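Local coordinates for protein beta-glucosidase (Saccharopolyspora erythraea D, PDB 5M6G) that probably hydrolyses terminal, non-reducing beta-D-glucosyl residues with release of beta-D-glucose, as a two-domain member of glycoside hydrolase family 3, at residues Lys231-Asp236 and Tyr291-Val296; Val276-Trp281 and Val308-Ala313; Lys285-Thr290 and Ala334-Phe339; Asn203-Thr208 and Leu260-Glu265. All coordinates share one frame; numbering follows the deposited sequence.

Interaction 1: residues Lys231-Asp236 and Tyr291-Val296. With SOR (sorbitol), chain L.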
loop_
_atom_site.group_PDB
_atom_site.type_symbol
_atom_site.label_atom_id
_atom_site.label_comp_id
_atom_site.label_asym_id
_atom_site.label_seq_id
_atom_site.Cartn_x
_atom_site.Cartn_y
_atom_site.Cartn_z
ATOM N N LYS A 231 -4.353 -1.529 7.734
ATOM C CA LYS A 231 -5.418 -0.679 7.191
ATOM C C LYS A 231 -6.239 -1.432 6.131
ATOM O O LYS A 231 -5.766 -2.420 5.573
ATOM C CB LYS A 231 -4.825 0.604 6.586
ATOM C CG LYS A 231 -4.059 0.408 5.278
ATOM C CD LYS A 231 -3.318 1.695 4.858
ATOM C CE LYS A 231 -2.800 1.586 3.401
ATOM N NZ LYS A 231 -2.144 2.862 2.959
ATOM N N HIS A 232 -7.460 -0.987 5.837
ATOM C CA HIS A 232 -8.192 0.020 6.593
ATOM C C HIS A 232 -9.298 -0.678 7.395
ATOM O O HIS A 232 -10.103 -1.435 6.844
ATOM C CB HIS A 232 -8.802 1.073 5.669
ATOM C CG HIS A 232 -7.846 1.622 4.654
ATOM N ND1 HIS A 232 -7.533 0.955 3.487
ATOM C CD2 HIS A 232 -7.146 2.781 4.624
ATOM C CE1 HIS A 232 -6.673 1.676 2.787
ATOM N NE2 HIS A 232 -6.426 2.790 3.452
ATOM N N TYR A 233 -9.330 -0.406 8.696
ATOM C CA TYR A 233 -10.241 -1.055 9.631
ATOM C C TYR A 233 -11.647 -0.459 9.565
ATOM O O TYR A 233 -11.799 0.729 9.832
ATOM C CB TYR A 233 -9.675 -0.907 11.063
ATOM C CG TYR A 233 -10.480 -1.647 12.104
ATOM C CD1 TYR A 233 -10.214 -2.979 12.387
ATOM C CD2 TYR A 233 -11.524 -1.025 12.781
ATOM C CE1 TYR A 233 -10.971 -3.683 13.321
ATOM C CE2 TYR A 233 -12.295 -1.725 13.720
ATOM C CZ TYR A 233 -12.001 -3.050 13.983
ATOM O OH TYR A 233 -12.723 -3.775 14.902
ATOM N N VAL A 234 -12.683 -1.236 9.216
ATOM C CA VAL A 234 -12.596 -2.622 8.757
ATOM C C VAL A 234 -13.683 -2.813 7.703
ATOM O O VAL A 234 -14.737 -2.177 7.767
ATOM C CB VAL A 234 -12.738 -3.648 9.925
ATOM C CG1 VAL A 234 -14.016 -3.399 10.732
ATOM C CG2 VAL A 234 -12.681 -5.098 9.413
ATOM N N GLY A 235 -13.414 -3.665 6.717
ATOM C CA GLY A 235 -14.369 -3.932 5.657
ATOM C C GLY A 235 -14.191 -3.109 4.404
ATOM O O GLY A 235 -15.115 -3.054 3.584
ATOM N N ASP A 236 -13.036 -2.451 4.230
ATOM C CA ASP A 236 -12.857 -1.600 3.056
ATOM C C ASP A 236 -12.964 -2.400 1.752
ATOM O O ASP A 236 -13.401 -1.858 0.733
ATOM C CB ASP A 236 -11.522 -0.839 3.151
ATOM C CG ASP A 236 -10.326 -1.742 3.454
ATOM O OD1 ASP A 236 -10.506 -2.899 3.887
ATOM O OD2 ASP A 236 -9.186 -1.278 3.270
ATOM N N TYR A 291 -18.513 0.949 18.451
ATOM C CA TYR A 291 -18.541 -0.502 18.588
ATOM C C TYR A 291 -17.328 -1.138 17.912
ATOM O O TYR A 291 -16.585 -1.902 18.538
ATOM C CB TYR A 291 -19.847 -1.076 18.019
ATOM C CG TYR A 291 -19.872 -2.589 18.040
ATOM C CD1 TYR A 291 -19.846 -3.280 19.244
ATOM C CD2 TYR A 291 -19.904 -3.325 16.856
ATOM C CE1 TYR A 291 -19.849 -4.660 19.282
ATOM C CE2 TYR A 291 -19.911 -4.713 16.877
ATOM C CZ TYR A 291 -19.890 -5.374 18.096
ATOM O OH TYR A 291 -19.896 -6.751 18.136
ATOM N N LEU A 292 -17.093 -0.819 16.638
ATOM C CA LEU A 292 -16.019 -1.512 15.936
ATOM C C LEU A 292 -14.647 -1.036 16.400
ATOM O O LEU A 292 -13.729 -1.849 16.549
ATOM C CB LEU A 292 -16.173 -1.352 14.419
ATOM C CG LEU A 292 -17.353 -2.117 13.811
ATOM C CD1 LEU A 292 -17.376 -1.970 12.299
ATOM C CD2 LEU A 292 -17.290 -3.591 14.194
ATOM N N VAL A 293 -14.488 0.265 16.654
ATOM C CA VAL A 293 -13.161 0.798 16.976
ATOM C C VAL A 293 -12.846 0.617 18.457
ATOM O O VAL A 293 -11.786 0.099 18.824
ATOM C CB VAL A 293 -13.052 2.279 16.560
ATOM C CG1 VAL A 293 -11.694 2.837 16.958
ATOM C CG2 VAL A 293 -13.249 2.431 15.073
ATOM N N ASN A 294 -13.748 1.046 19.338
ATOM C CA ASN A 294 -13.434 0.899 20.754
ATOM C C ASN A 294 -13.772 -0.495 21.262
ATOM O O ASN A 294 -12.926 -1.160 21.876
ATOM C CB ASN A 294 -14.156 1.951 21.589
ATOM C CG ASN A 294 -13.784 1.857 23.057
ATOM O OD1 ASN A 294 -12.746 2.369 23.478
ATOM N ND2 ASN A 294 -14.614 1.166 23.838
ATOM N N ASP A 295 -14.997 -0.962 21.014
ATOM C CA ASP A 295 -15.435 -2.200 21.653
ATOM C C ASP A 295 -14.741 -3.413 21.045
ATOM O O ASP A 295 -14.241 -4.282 21.769
ATOM C CB ASP A 295 -16.955 -2.333 21.560
ATOM C CG ASP A 295 -17.682 -1.292 22.401
ATOM O OD1 ASP A 295 -17.013 -0.548 23.151
ATOM O OD2 ASP A 295 -18.923 -1.221 22.317
ATOM N N VAL A 296 -14.676 -3.487 19.720
ATOM C CA VAL A 296 -14.114 -4.676 19.085
ATOM C C VAL A 296 -12.598 -4.576 18.948
ATOM O O VAL A 296 -11.869 -5.464 19.398
ATOM C CB VAL A 296 -14.812 -4.937 17.734
ATOM C CG1 VAL A 296 -14.172 -6.120 17.008
ATOM C CG2 VAL A 296 -16.305 -5.197 17.976
HETATM C C1 SOR L . -4.741 5.357 2.848
HETATM C C2 SOR L . -3.548 6.293 2.762
HETATM C C3 SOR L . -4.054 7.724 2.607
HETATM C C4 SOR L . -2.932 8.658 2.162
HETATM C C5 SOR L . -3.446 9.922 1.465
HETATM C C6 SOR L . -2.269 10.585 0.757
HETATM O O1 SOR L . -4.379 4.055 2.456
HETATM O O2 SOR L . -2.763 6.175 3.936
HETATM O O3 SOR L . -4.564 8.148 3.844
HETATM O O4 SOR L . -2.143 9.021 3.277
HETATM O O5 SOR L . -4.484 9.635 0.537
HETATM O O6 SOR L . -2.728 11.504 -0.212
#

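Interaction 2: residues Val276-Trp281 and Val308-Ala313. With SOR (sorbitol), chain L; GOL (glycerol), chain J.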
loop_
_atom_site.group_PDB
_atom_site.type_symbol
_atom_site.label_atom_id
_atom_site.label_comp_id
_atom_site.label_asym_id
_atom_site.label_seq_id
_atom_site.Cartn_x
_atom_site.Cartn_y
_atom_site.Cartn_z
ATOM N N VAL A 276 -8.226 3.571 10.452
ATOM C CA VAL A 276 -9.656 3.326 10.255
ATOM C C VAL A 276 -10.056 3.658 8.817
ATOM O O VAL A 276 -9.437 4.496 8.153
ATOM C CB VAL A 276 -10.474 4.135 11.283
ATOM C CG1 VAL A 276 -11.981 3.840 11.160
ATOM C CG2 VAL A 276 -9.987 3.812 12.684
ATOM N N SER A 277 -11.115 3.003 8.327
ATOM C CA SER A 277 -11.557 3.148 6.949
ATOM C C SER A 277 -12.553 4.291 6.767
ATOM O O SER A 277 -13.380 4.573 7.638
ATOM C CB SER A 277 -12.206 1.860 6.451
ATOM O OG SER A 277 -12.810 2.083 5.186
ATOM N N TYR A 278 -12.468 4.934 5.596
ATOM C CA TYR A 278 -13.506 5.861 5.152
ATOM C C TYR A 278 -14.864 5.186 5.027
ATOM O O TYR A 278 -15.894 5.863 5.105
ATOM C CB TYR A 278 -13.175 6.425 3.774
ATOM C CG TYR A 278 -12.076 7.432 3.637
ATOM C CD1 TYR A 278 -11.931 8.489 4.525
ATOM C CD2 TYR A 278 -11.199 7.348 2.554
ATOM C CE1 TYR A 278 -10.905 9.429 4.348
ATOM C CE2 TYR A 278 -10.187 8.268 2.368
ATOM C CZ TYR A 278 -10.043 9.304 3.257
ATOM O OH TYR A 278 -9.034 10.201 3.035
ATOM N N SER A 279 -14.885 3.879 4.774
ATOM C CA SER A 279 -16.119 3.189 4.409
ATOM C C SER A 279 -17.064 3.089 5.610
ATOM O O SER A 279 -16.749 3.508 6.729
ATOM C CB SER A 279 -15.799 1.810 3.840
ATOM O OG SER A 279 -15.129 1.003 4.787
ATOM N N SER A 280 -18.249 2.521 5.364
ATOM C CA SER A 280 -19.266 2.304 6.380
ATOM C C SER A 280 -19.560 0.817 6.521
ATOM O O SER A 280 -19.279 0.012 5.625
ATOM C CB SER A 280 -20.573 3.037 6.043
ATOM O OG SER A 280 -20.375 4.434 5.940
ATOM N N TRP A 281 -20.143 0.457 7.655
ATOM C CA TRP A 281 -20.642 -0.893 7.881
ATOM C C TRP A 281 -22.135 -0.770 8.151
ATOM O O TRP A 281 -22.539 -0.151 9.143
ATOM C CB TRP A 281 -19.917 -1.593 9.029
ATOM C CG TRP A 281 -20.494 -2.962 9.317
ATOM C CD1 TRP A 281 -20.746 -3.956 8.407
ATOM C CD2 TRP A 281 -20.907 -3.478 10.595
ATOM N NE1 TRP A 281 -21.285 -5.052 9.040
ATOM C CE2 TRP A 281 -21.396 -4.786 10.379
ATOM C CE3 TRP A 281 -20.908 -2.965 11.895
ATOM C CZ2 TRP A 281 -21.880 -5.585 11.418
ATOM C CZ3 TRP A 281 -21.388 -3.765 12.927
ATOM C CH2 TRP A 281 -21.863 -5.058 12.681
ATOM N N VAL A 308 -5.188 5.416 14.168
ATOM C CA VAL A 308 -5.105 6.661 13.413
ATOM C C VAL A 308 -6.259 6.724 12.419
ATOM O O VAL A 308 -6.679 5.698 11.868
ATOM C CB VAL A 308 -3.734 6.794 12.714
ATOM C CG1 VAL A 308 -3.530 5.684 11.688
ATOM C CG2 VAL A 308 -3.567 8.178 12.084
ATOM N N SER A 309 -6.788 7.931 12.207
ATOM C CA SER A 309 -7.819 8.133 11.200
ATOM C C SER A 309 -7.219 8.102 9.793
ATOM O O SER A 309 -6.001 8.196 9.606
ATOM C CB SER A 309 -8.539 9.469 11.418
ATOM O OG SER A 309 -7.844 10.544 10.791
ATOM N N ASP A 310 -8.094 7.956 8.791
ATOM C CA ASP A 310 -7.687 8.219 7.419
ATOM C C ASP A 310 -7.719 9.727 7.173
ATOM O O ASP A 310 -8.113 10.524 8.033
ATOM C CB ASP A 310 -8.572 7.457 6.422
ATOM C CG ASP A 310 -7.835 7.113 5.114
ATOM O OD1 ASP A 310 -6.898 7.857 4.716
ATOM O OD2 ASP A 310 -8.194 6.090 4.483
ATOM N N TYR A 311 -7.311 10.113 5.970
ATOM C CA TYR A 311 -6.957 11.489 5.636
ATOM C C TYR A 311 -8.215 12.339 5.509
ATOM O O TYR A 311 -9.051 12.080 4.639
ATOM C CB TYR A 311 -6.165 11.463 4.331
ATOM C CG TYR A 311 -5.524 12.741 3.855
ATOM C CD1 TYR A 311 -6.177 13.582 2.958
ATOM C CD2 TYR A 311 -4.217 13.068 4.230
ATOM C CE1 TYR A 311 -5.554 14.739 2.475
ATOM C CE2 TYR A 311 -3.595 14.218 3.758
ATOM C CZ TYR A 311 -4.264 15.047 2.886
ATOM O OH TYR A 311 -3.633 16.183 2.423
ATOM N N ASP A 312 -8.342 13.359 6.371
ATOM C CA ASP A 312 -9.555 14.183 6.459
ATOM C C ASP A 312 -10.806 13.308 6.549
ATOM O O ASP A 312 -11.853 13.625 5.990
ATOM C CB ASP A 312 -9.669 15.158 5.281
ATOM C CG ASP A 312 -8.616 16.257 5.316
ATOM O OD1 ASP A 312 -8.063 16.532 6.399
ATOM O OD2 ASP A 312 -8.334 16.847 4.248
ATOM N N ALA A 313 -10.693 12.193 7.272
ATOM C CA ALA A 313 -11.799 11.242 7.343
ATOM C C ALA A 313 -12.946 11.744 8.212
ATOM O O ALA A 313 -14.111 11.424 7.935
ATOM C CB ALA A 313 -11.306 9.903 7.871
HETATM C C1 SOR L . -4.741 5.357 2.848
HETATM C C2 SOR L . -3.548 6.293 2.762
HETATM C C3 SOR L . -4.054 7.724 2.607
HETATM C C4 SOR L . -2.932 8.658 2.162
HETATM C C5 SOR L . -3.446 9.922 1.465
HETATM C C6 SOR L . -2.269 10.585 0.757
HETATM O O1 SOR L . -4.379 4.055 2.456
HETATM O O2 SOR L . -2.763 6.175 3.936
HETATM O O3 SOR L . -4.564 8.148 3.844
HETATM O O4 SOR L . -2.143 9.021 3.277
HETATM O O5 SOR L . -4.484 9.635 0.537
HETATM O O6 SOR L . -2.728 11.504 -0.212
HETATM C C1 GOL J . -10.016 3.696 3.083
HETATM O O1 GOL J . -10.306 4.474 4.197
HETATM C C2 GOL J . -11.219 3.820 2.173
HETATM O O2 GOL J . -12.099 2.719 2.338
HETATM C C3 GOL J . -10.593 3.816 0.802
HETATM O O3 GOL J . -9.931 2.586 0.697
#

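Interaction 3: residues Lys285-Thr290 and Ala334-Phe339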
loop_
_atom_site.group_PDB
_atom_site.type_symbol
_atom_site.label_atom_id
_atom_site.label_comp_id
_atom_site.label_asym_id
_atom_site.label_seq_id
_atom_site.Cartn_x
_atom_site.Cartn_y
_atom_site.Cartn_z
ATOM N N LYS A 285 -20.753 4.955 9.604
ATOM C CA LYS A 285 -19.382 5.333 9.260
ATOM C C LYS A 285 -18.388 4.694 10.220
ATOM O O LYS A 285 -18.568 4.744 11.442
ATOM C CB LYS A 285 -19.226 6.853 9.299
ATOM C CG LYS A 285 -19.942 7.616 8.203
ATOM C CD LYS A 285 -19.180 7.553 6.885
ATOM C CE LYS A 285 -19.942 8.254 5.765
ATOM N NZ LYS A 285 -19.160 8.285 4.475
ATOM N N LEU A 286 -17.319 4.106 9.671
ATOM C CA LEU A 286 -16.331 3.465 10.535
ATOM C C LEU A 286 -15.702 4.471 11.496
ATOM O O LEU A 286 -15.477 4.155 12.671
ATOM C CB LEU A 286 -15.261 2.760 9.697
ATOM C CG LEU A 286 -15.392 1.228 9.642
ATOM C CD1 LEU A 286 -15.086 0.569 10.993
ATOM C CD2 LEU A 286 -16.768 0.807 9.143
ATOM N N HIS A 287 -15.460 5.703 11.032
ATOM C CA HIS A 287 -14.844 6.727 11.877
ATOM C C HIS A 287 -15.751 7.219 13.004
ATOM O O HIS A 287 -15.291 7.998 13.844
ATOM C CB HIS A 287 -14.384 7.898 11.021
ATOM C CG HIS A 287 -13.056 7.652 10.372
ATOM N ND1 HIS A 287 -12.904 6.807 9.291
ATOM C CD2 HIS A 287 -11.812 8.080 10.693
ATOM C CE1 HIS A 287 -11.627 6.750 8.957
ATOM N NE2 HIS A 287 -10.943 7.513 9.793
ATOM N N ALA A 288 -17.007 6.793 13.054
ATOM C CA ALA A 288 -17.857 7.080 14.208
ATOM C C ALA A 288 -18.277 5.819 14.945
ATOM O O ALA A 288 -19.119 5.899 15.846
ATOM C CB ALA A 288 -19.101 7.873 13.793
ATOM N N SER A 289 -17.712 4.659 14.604
ATOM C CA SER A 289 -18.198 3.385 15.137
ATOM C C SER A 289 -17.490 3.089 16.449
ATOM O O SER A 289 -16.436 2.452 16.488
ATOM C CB SER A 289 -18.000 2.255 14.136
ATOM O OG SER A 289 -18.408 1.020 14.718
ATOM N N THR A 290 -18.086 3.551 17.549
ATOM C CA THR A 290 -17.584 3.170 18.862
ATOM C C THR A 290 -17.521 1.653 19.002
ATOM O O THR A 290 -16.574 1.109 19.585
ATOM C CB THR A 290 -18.473 3.778 19.952
ATOM O OG1 THR A 290 -18.606 5.188 19.722
ATOM C CG2 THR A 290 -17.867 3.561 21.326
ATOM N N ALA A 334 -15.405 7.688 19.323
ATOM C CA ALA A 334 -15.376 6.344 18.759
ATOM C C ALA A 334 -14.128 5.575 19.175
ATOM O O ALA A 334 -14.113 4.345 19.061
ATOM C CB ALA A 334 -15.477 6.401 17.230
ATOM N N GLY A 335 -13.086 6.258 19.665
ATOM C CA GLY A 335 -11.880 5.586 20.103
ATOM C C GLY A 335 -10.643 5.842 19.255
ATOM O O GLY A 335 -9.599 5.244 19.535
ATOM N N ILE A 336 -10.715 6.702 18.237
ATOM C CA ILE A 336 -9.537 7.011 17.427
ATOM C C ILE A 336 -8.570 7.882 18.225
ATOM O O ILE A 336 -8.977 8.797 18.950
ATOM C CB ILE A 336 -9.966 7.680 16.107
ATOM C CG1 ILE A 336 -10.791 6.694 15.275
ATOM C CG2 ILE A 336 -8.746 8.163 15.291
ATOM C CD1 ILE A 336 -11.269 7.250 13.950
ATOM N N ASP A 337 -7.275 7.604 18.095
ATOM C CA ASP A 337 -6.248 8.263 18.903
ATOM C C ASP A 337 -5.592 9.448 18.215
ATOM O O ASP A 337 -5.270 10.441 18.878
ATOM C CB ASP A 337 -5.160 7.261 19.288
ATOM C CG ASP A 337 -5.713 6.057 20.005
ATOM O OD1 ASP A 337 -6.472 6.238 20.984
ATOM O OD2 ASP A 337 -5.410 4.925 19.572
ATOM N N MET A 338 -5.341 9.353 16.911
ATOM C CA MET A 338 -4.624 10.387 16.179
ATOM C C MET A 338 -5.396 10.708 14.909
ATOM O O MET A 338 -5.947 9.812 14.264
ATOM C CB MET A 338 -3.199 9.942 15.835
ATOM C CG MET A 338 -2.421 10.952 15.001
ATOM S SD MET A 338 -0.678 10.530 14.861
ATOM C CE MET A 338 -0.058 11.126 16.441
ATOM N N PHE A 339 -5.435 11.984 14.547
ATOM C CA PHE A 339 -6.301 12.435 13.469
ATOM C C PHE A 339 -5.473 13.018 12.339
ATOM O O PHE A 339 -4.749 14.005 12.522
ATOM C CB PHE A 339 -7.344 13.406 14.012
ATOM C CG PHE A 339 -8.299 12.720 14.929
ATOM C CD1 PHE A 339 -7.948 12.477 16.249
ATOM C CD2 PHE A 339 -9.483 12.196 14.440
ATOM C CE1 PHE A 339 -8.804 11.776 17.079
ATOM C CE2 PHE A 339 -10.338 11.510 15.259
ATOM C CZ PHE A 339 -10.002 11.294 16.573
#

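Interaction 4: residues Asn203-Thr208 and Leu260-Glu265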
loop_
_atom_site.group_PDB
_atom_site.type_symbol
_atom_site.label_atom_id
_atom_site.label_comp_id
_atom_site.label_asym_id
_atom_site.label_seq_id
_atom_site.Cartn_x
_atom_site.Cartn_y
_atom_site.Cartn_z
ATOM N N ASN A 203 -5.421 -15.147 2.518
ATOM C CA ASN A 203 -4.406 -14.434 1.755
ATOM C C ASN A 203 -3.831 -13.299 2.581
ATOM O O ASN A 203 -2.640 -13.288 2.914
ATOM C CB ASN A 203 -4.997 -13.897 0.438
ATOM C CG ASN A 203 -5.418 -15.006 -0.531
ATOM O OD1 ASN A 203 -4.781 -16.059 -0.596
ATOM N ND2 ASN A 203 -6.488 -14.757 -1.312
ATOM N N ALA A 204 -4.683 -12.340 2.944
ATOM C CA ALA A 204 -4.211 -11.174 3.673
ATOM C C ALA A 204 -3.602 -11.567 5.009
ATOM O O ALA A 204 -2.563 -11.033 5.395
ATOM C CB ALA A 204 -5.358 -10.184 3.872
ATOM N N SER A 205 -4.236 -12.495 5.736
ATOM C CA SER A 205 -3.717 -12.870 7.052
ATOM C C SER A 205 -2.291 -13.403 6.955
ATOM O O SER A 205 -1.419 -13.025 7.749
ATOM C CB SER A 205 -4.629 -13.907 7.708
ATOM O OG SER A 205 -5.894 -13.351 8.001
ATOM N N ALA A 206 -2.032 -14.282 5.987
ATOM C CA ALA A 206 -0.684 -14.806 5.829
ATOM C C ALA A 206 0.304 -13.701 5.493
ATOM O O ALA A 206 1.456 -13.733 5.949
ATOM C CB ALA A 206 -0.667 -15.884 4.743
ATOM N N MET A 207 -0.122 -12.704 4.731
ATOM C CA MET A 207 0.804 -11.675 4.290
ATOM C C MET A 207 0.955 -10.533 5.298
ATOM O O MET A 207 1.660 -9.560 5.010
ATOM C CB MET A 207 0.395 -11.136 2.921
ATOM C CG MET A 207 0.348 -12.215 1.840
ATOM S SD MET A 207 1.907 -13.115 1.714
ATOM C CE MET A 207 1.681 -13.890 0.099
ATOM N N THR A 208 0.329 -10.635 6.470
ATOM C CA THR A 208 0.661 -9.686 7.521
ATOM C C THR A 208 2.084 -9.888 8.018
ATOM O O THR A 208 2.554 -9.106 8.848
ATOM C CB THR A 208 -0.332 -9.791 8.697
ATOM O OG1 THR A 208 -0.217 -11.082 9.309
ATOM C CG2 THR A 208 -1.757 -9.575 8.220
ATOM N N LEU A 260 -12.235 -9.162 9.260
ATOM C CA LEU A 260 -11.567 -9.001 10.542
ATOM C C LEU A 260 -10.297 -9.839 10.732
ATOM O O LEU A 260 -9.358 -9.350 11.371
ATOM C CB LEU A 260 -12.554 -9.317 11.668
ATOM C CG LEU A 260 -12.067 -8.884 13.052
ATOM C CD1 LEU A 260 -11.881 -7.362 13.114
ATOM C CD2 LEU A 260 -13.041 -9.370 14.111
ATOM N N PRO A 261 -10.218 -11.084 10.246
ATOM C CA PRO A 261 -9.094 -11.963 10.639
ATOM C C PRO A 261 -7.726 -11.380 10.321
ATOM O O PRO A 261 -6.797 -11.553 11.127
ATOM C CB PRO A 261 -9.358 -13.251 9.841
ATOM C CG PRO A 261 -10.852 -13.300 9.782
ATOM C CD PRO A 261 -11.250 -11.865 9.532
ATOM N N PRO A 262 -7.524 -10.714 9.173
ATOM C CA PRO A 262 -6.190 -10.128 8.937
ATOM C C PRO A 262 -5.798 -9.088 9.974
ATOM O O PRO A 262 -4.606 -8.949 10.275
ATOM C CB PRO A 262 -6.317 -9.511 7.540
ATOM C CG PRO A 262 -7.344 -10.366 6.868
ATOM C CD PRO A 262 -8.362 -10.594 7.962
ATOM N N PHE A 263 -6.761 -8.366 10.541
ATOM C CA PHE A 263 -6.429 -7.457 11.633
ATOM C C PHE A 263 -5.995 -8.223 12.876
ATOM O O PHE A 263 -5.036 -7.824 13.546
ATOM C CB PHE A 263 -7.612 -6.540 11.933
ATOM C CG PHE A 263 -7.805 -5.486 10.895
ATOM C CD1 PHE A 263 -6.986 -4.357 10.881
ATOM C CD2 PHE A 263 -8.745 -5.658 9.884
ATOM C CE1 PHE A 263 -7.143 -3.387 9.893
ATOM C CE2 PHE A 263 -8.904 -4.708 8.888
ATOM C CZ PHE A 263 -8.096 -3.569 8.888
ATOM N N ARG A 264 -6.679 -9.326 13.195
ATOM C CA ARG A 264 -6.285 -10.149 14.337
ATOM C C ARG A 264 -4.847 -10.636 14.192
ATOM O O ARG A 264 -4.055 -10.565 15.139
ATOM C CB ARG A 264 -7.247 -11.337 14.473
ATOM C CG ARG A 264 -7.376 -11.910 15.865
ATOM C CD ARG A 264 -8.283 -13.151 15.878
ATOM N NE ARG A 264 -9.682 -12.861 15.563
ATOM C CZ ARG A 264 -10.584 -12.507 16.473
ATOM N NH1 ARG A 264 -10.220 -12.390 17.744
ATOM N NH2 ARG A 264 -11.844 -12.270 16.124
ATOM N N GLU A 265 -4.493 -11.141 13.002
ATOM C CA GLU A 265 -3.131 -11.608 12.757
ATOM C C GLU A 265 -2.117 -10.474 12.847
ATOM O O GLU A 265 -1.008 -10.663 13.360
ATOM C CB GLU A 265 -3.035 -12.273 11.384
ATOM C CG GLU A 265 -3.261 -13.773 11.415
ATOM C CD GLU A 265 -2.182 -14.495 12.195
ATOM O OE1 GLU A 265 -1.036 -14.564 11.699
ATOM O OE2 GLU A 265 -2.487 -14.980 13.308
HETATM O O HOH W 1 0.453 -14.458 9.747
#

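Interaction 1: residues Lys231-Asp236 and Tyr291-Val296
The phenol of Y233 donates through OH to L292 O at 2.7 Å, tying a strand end to helix 290-300 in the TIM-barrel-type domain of this family 3 glycosidase. It meets the oxygen from above the carbonyl plane, 35° out of it, and V296 CG1 packs 3.5 Å from Y233 OH. With CG anti to its own N (chi1 -175°), Y233 carries the ring to the helix, and F263 meets that ring edge-to-face. Next to it, V234 CG1 touches L292 CD1 at 4.0 Å, the two side chains crossing at about a right angle. Just upstream of Y233, the chain lines the sorbitol pocket: K231 NZ and H232 NE2 both hold sorbitol O1, the lysine also bonding F178 O. D236 OD2 takes two bonds, from H232 N at 3.1 Å and from H232 ND1 at 2.8 Å, the latter close to the imidazole plane. Replacing H232 with an alanine would probably leave sorbitol O1 without its imidazole partner and D236 OD2 with only the backbone N-H of the pair. K231 CG lies 3.7 Å above the centre of the H232 ring.

Interaction 2: residues Val276-Trp281 and Val308-Ala313
D310 OD1, in a carboxylate stacked on the ring of Y278, is gripped twice, by sorbitol O3 at 2.5 Å and by Y311 N at 2.6 Å. The two loops that meet here follow neighbouring parallel strands of the TIM-barrel-type domain, 273-276 and 306-308, and V276 N still donates to V308 O (3.0 Å) in the style of the sheet. Beyond that bond, D310 lies over one face of Y278 with ring and carboxylate planes only 3° apart, and its CB makes a CH-pi contact 4.0 Å from the ring centroid. D310 OD2 accepts from O1 of a glycerol, probably from the crystallisation liquor, and that O1 accepts a nearly straight bond from Y278 N. At the far end of that ring, Y278 OH gives a very short bond of 2.5 Å to Y311 O, close to the ring plane, while A313 CB packs on CE1. The phenol is thus pinned at its tip and its face is laid against a sorbitol-binding carboxylate, with E505 of the same pocket nearby. H287 NE2 accepts from D310 N, fixing the backbone beneath. D310 O is held from opposite faces of its plane by S309 OG and A313 N.

Interaction 3: residues Lys285-Thr290 and Ala334-Phe339
T290 and A334 bring their backbones together at a CA-CA distance of 3.9 Å, where the start of helix 290-300 meets the Schellman motif that ends helix 325-334 in the TIM-barrel-type domain. A 3-10 turn, 286-288, leads into S289, the N-cap, whose OG caps L292 N. Into this bend fits the methyl of A334: its CB touches H287 O and A288 C, each at 3.7 Å, with S289 N close behind. T290 turns OG1 anti to its carbonyl carbon (chi1 -52°), and this atom rests 3.6 Å from A334 CA. G335 then leaves the helix with phi 112°, and I336 extends its side chain back to the histidine. The approach is tight, I336 CD1 lying 3.4 Å from H287 CD2 and reaching the imidazole obliquely. ND1 of H287 bonds S277 O only weakly, and its other nitrogen faces the sorbitol-binding D310. The other branch of I336, CG2, sits 3.6 Å above the ring plane of F339, offset toward its rim.

Interaction 4: residues Asn203-Thr208 and Leu260-Glu265
S205 sets OG anti to its carbonyl carbon (chi1 -66°), against the ring of P262, while T208 turns OG1 between its N and carbonyl carbon (chi1 64°), facing E265. S205 OG comes within 3.3 Å of P262 N, yet a proline nitrogen carries no hydrogen; the hydroxyl is bonded instead to S201 O, one turn back in its own helix. Next to it A204 CB packs on P262 CG at 3.6 Å, so a methyl and a hydroxyl together seat the proline ring. At the other end of the contact, T208 CG2 lies on P262 O and T208 OG1 on E265 CB. That hydroxyl donates to S205 O at 2.8 Å, an oxygen that also accepts from T208 N and from a water. The same water donates to E265 OE1 at 2.5 Å, bridging the two segments; the glutamate chain bends at chi2 (-65°) and lays CG beside S205 CB. A valine in place of T208 would probably leave S205 O without its hydroxyl donor, and the turn after helix 201-206 without its side-chain tie. Here helix 201-206 and its following turn pack on the start of helix 261-268 in a TIM-barrel-type domain, F263 facing barrel strand 229-233.

In the fold
From the N terminus, residues 203-208 come first and pair with 260-265, so interaction 4 closes a loop that includes strand 229-233. Interaction 1 opens within that loop at 231-236 and closes beyond it at 291-296, crossing interaction 4; the two touch where F263 packs on Y233. Interaction 2, from 276-281 to 308-313, and interaction 3, from 285-290 to 334-339, open before interaction 1 closes, and all three cross one another. Interaction 4 is complete before either begins. Together they join strands 229-233, 273-276 and 306-308 to helices of the TIM-barrel-type domain; interactions 1 and 2 both meet sorbitol, and interaction 3 backs interaction 2 through H287 and meets interaction 1 at the start of helix 290-300.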